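Local coordinates for 2-nitropropane dioxygenase (Streptomyces ansochromogenes, PDB 3BW4), which probably oxidises alkyl nitronates such as propionate 3-nitronate with molecular oxygen, using a flavin mononucleotide cofactor in a TIM-barrel fold, at residues R268-R273 with G316-A321. The protein carries 1 engineered substitution. Sequence-based numbering, arbitrary orientation.
Engineered in segment 316-321: Tyr320 (natural residue Trp). With FMN (flavin mononucleotide), chain B.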
loop_
_atom_site.group_PDB
_atom_site.type_symbol
_atom_site.label_atom_id
_atom_site.label_comp_id
_atom_site.label_asym_id
_atom_site.label_seq_id
_atom_site.Cartn_x
_atom_site.Cartn_y
_atom_site.Cartn_z
ATOM N N ARG A 268 -15.977 6.513 -5.015
ATOM C CA ARG A 268 -16.931 7.399 -4.356
ATOM C C ARG A 268 -18.335 7.080 -4.861
ATOM O O ARG A 268 -19.312 7.687 -4.431
ATOM C CB ARG A 268 -16.618 8.869 -4.669
ATOM C CG ARG A 268 -15.313 9.402 -4.083
ATOM C CD ARG A 268 -15.301 10.936 -4.090
ATOM N NE ARG A 268 -14.091 11.495 -3.486
ATOM C CZ ARG A 268 -12.913 11.573 -4.097
ATOM N NH1 ARG A 268 -12.781 11.129 -5.343
ATOM N NH2 ARG A 268 -11.864 12.086 -3.460
ATOM N N ALA A 269 -18.428 6.116 -5.771
ATOM C CA ALA A 269 -19.702 5.735 -6.377
ATOM C C ALA A 269 -20.864 5.495 -5.418
ATOM O O ALA A 269 -21.990 5.919 -5.675
ATOM C CB ALA A 269 -19.505 4.499 -7.243
ATOM N N PHE A 270 -20.590 4.821 -4.313
ATOM C CA PHE A 270 -21.636 4.476 -3.362
ATOM C C PHE A 270 -22.022 5.527 -2.333
ATOM O O PHE A 270 -23.196 5.643 -1.971
ATOM C CB PHE A 270 -21.235 3.198 -2.618
ATOM C CG PHE A 270 -20.981 2.024 -3.522
ATOM C CD1 PHE A 270 -22.025 1.433 -4.226
ATOM C CD2 PHE A 270 -19.693 1.518 -3.678
ATOM C CE1 PHE A 270 -21.795 0.353 -5.075
ATOM C CE2 PHE A 270 -19.447 0.440 -4.523
ATOM C CZ PHE A 270 -20.505 -0.145 -5.225
ATOM N N THR A 271 -21.042 6.300 -1.875
ATOM C CA THR A 271 -21.287 7.266 -0.814
ATOM C C THR A 271 -20.794 8.691 -1.021
ATOM O O THR A 271 -21.152 9.583 -0.252
ATOM C CB THR A 271 -20.648 6.762 0.467
ATOM O OG1 THR A 271 -19.222 6.785 0.308
ATOM C CG2 THR A 271 -21.089 5.323 0.751
ATOM N N GLY A 272 -19.958 8.910 -2.030
ATOM C CA GLY A 272 -19.441 10.246 -2.258
ATOM C C GLY A 272 -18.092 10.470 -1.591
ATOM O O GLY A 272 -17.509 11.549 -1.711
ATOM N N ARG A 273 -17.601 9.460 -0.876
ATOM C CA ARG A 273 -16.299 9.538 -0.207
ATOM C C ARG A 273 -15.526 8.282 -0.626
ATOM O O ARG A 273 -16.123 7.239 -0.876
ATOM C CB ARG A 273 -16.474 9.569 1.317
ATOM C CG ARG A 273 -15.655 10.644 2.036
ATOM C CD ARG A 273 -16.016 10.728 3.521
ATOM N NE ARG A 273 -15.353 11.840 4.208
ATOM C CZ ARG A 273 -14.055 11.885 4.503
ATOM N NH1 ARG A 273 -13.550 12.943 5.128
ATOM N NH2 ARG A 273 -13.258 10.871 4.186
ATOM N N GLY A 316 -24.827 -4.755 -7.623
ATOM C CA GLY A 316 -25.398 -3.461 -7.282
ATOM C C GLY A 316 -25.223 -3.079 -5.826
ATOM O O GLY A 316 -25.802 -2.099 -5.357
ATOM N N MET A 317 -24.409 -3.848 -5.111
ATOM C CA MET A 317 -24.163 -3.600 -3.696
ATOM C C MET A 317 -22.794 -2.975 -3.448
ATOM O O MET A 317 -21.914 -3.032 -4.305
ATOM C CB MET A 317 -24.260 -4.916 -2.923
ATOM C CG MET A 317 -25.623 -5.581 -2.989
ATOM S SD MET A 317 -25.578 -7.279 -2.383
ATOM C CE MET A 317 -24.911 -7.031 -0.740
ATOM N N ALA A 318 -22.623 -2.374 -2.274
ATOM C CA ALA A 318 -21.345 -1.770 -1.902
ATOM C C ALA A 318 -20.527 -2.861 -1.216
ATOM O O ALA A 318 -20.574 -3.016 0.004
ATOM C CB ALA A 318 -21.565 -0.601 -0.954
ATOM N N LEU A 319 -19.778 -3.613 -2.014
ATOM C CA LEU A 319 -18.970 -4.721 -1.515
ATOM C C LEU A 319 -17.649 -4.274 -0.873
ATOM O O LEU A 319 -16.571 -4.578 -1.386
ATOM C CB LEU A 319 -18.700 -5.695 -2.672
ATOM C CG LEU A 319 -19.941 -6.185 -3.444
ATOM C CD1 LEU A 319 -19.528 -7.059 -4.618
ATOM C CD2 LEU A 319 -20.848 -6.966 -2.512
ATOM N N TYR A 320 -17.730 -3.559 0.247
ATOM C CA TYR A 320 -16.522 -3.085 0.928
ATOM C C TYR A 320 -15.610 -4.263 1.288
ATOM O O TYR A 320 -16.066 -5.278 1.820
ATOM C CB TYR A 320 -16.890 -2.311 2.199
ATOM C CG TYR A 320 -17.778 -1.115 1.949
ATOM C CD1 TYR A 320 -18.958 -0.938 2.670
ATOM C CD2 TYR A 320 -17.451 -0.172 0.979
ATOM C CE1 TYR A 320 -19.795 0.150 2.423
ATOM C CE2 TYR A 320 -18.272 0.913 0.723
ATOM C CZ TYR A 320 -19.444 1.069 1.442
ATOM O OH TYR A 320 -20.280 2.116 1.152
ATOM N N ALA A 321 -14.324 -4.121 0.993
ATOM C CA ALA A 321 -13.362 -5.179 1.273
ATOM C C ALA A 321 -11.938 -4.677 1.050
ATOM O O ALA A 321 -11.693 -3.861 0.162
ATOM C CB ALA A 321 -13.640 -6.382 0.372
HETATM N N1 FMN B . -14.290 1.913 9.944
HETATM C C2 FMN B . -14.963 2.762 10.828
HETATM O O2 FMN B . -14.319 3.503 11.568
HETATM N N3 FMN B . -16.349 2.770 10.886
HETATM C C4 FMN B . -17.132 1.949 10.085
HETATM O O4 FMN B . -18.374 1.982 10.171
HETATM C C4A FMN B . -16.464 1.075 9.187
HETATM N N5 FMN B . -17.184 0.208 8.369
HETATM C C5A FMN B . -16.548 -0.684 7.504
HETATM C C6 FMN B . -17.327 -1.563 6.708
HETATM C C7 FMN B . -16.730 -2.513 5.804
HETATM C C7M FMN B . -17.539 -3.821 5.665
HETATM C C8 FMN B . -15.285 -2.533 5.801
HETATM C C8M FMN B . -14.473 -3.799 5.524
HETATM C C9 FMN B . -14.487 -1.633 6.578
HETATM C C9A FMN B . -15.117 -0.703 7.438
HETATM N N10 FMN B . -14.371 0.196 8.249
HETATM C C10 FMN B . -15.031 1.074 9.131
HETATM C "C1'" FMN B . -12.856 0.351 8.057
HETATM C "C2'" FMN B . -12.162 -0.475 9.171
HETATM O "O2'" FMN B . -12.080 0.323 10.343
HETATM C "C3'" FMN B . -10.694 -0.894 8.797
HETATM O "O3'" FMN B . -9.975 0.309 8.519
HETATM C "C4'" FMN B . -10.584 -1.796 7.562
HETATM O "O4'" FMN B . -11.574 -2.819 7.659
HETATM C "C5'" FMN B . -9.174 -2.441 7.501
HETATM O "O5'" FMN B . -9.022 -3.296 6.346
HETATM P P FMN B . -9.406 -4.880 6.204
HETATM O O1P FMN B . -10.798 -4.395 5.945
HETATM O O2P FMN B . -8.792 -4.986 7.569
HETATM O O3P FMN B . -8.447 -4.821 5.015
#
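Phe270 lays one face of its ring under Ala318, whose CA stands 3.7 Å from the centroid of the Phe270 ring and 8° off its normal, a CH-pi contact, while Ala318 CB lies 3.7 Å from Phe270 CG. The flat ring suits its place by offering that face, and alanine suits the other, since a larger side chain would probably hold the backbone off. With CG anti to its own carbonyl carbon (chi1 -58°), Phe270 sends the far end of the ring to Met317, where Phe270 CZ is 3.3 Å from Met317 O. Cutting Phe270 back to an alanine would remove the ring, and would probably leave Ala318 without the face it rests on and Phe282 without this ring contact. Nearer the cofactor, the engineered Tyr320, a tryptophan in the natural protein, points its hydroxyl at Thr271, with Tyr320 OH 3.3 Å from Thr271 CG2; threonine supplies this methyl and a hydroxyl for His179. At its other end Tyr320 CB lies 3.6 Å from FMN C7, on the dimethylbenzene part of the flavin. No hydrogen bond runs directly between 268-273 and 316-321, which implies reliance on van der Waals and CH-pi packing, while Thr271 OG1 and Met317 O bond outside, to His179 and Asn280.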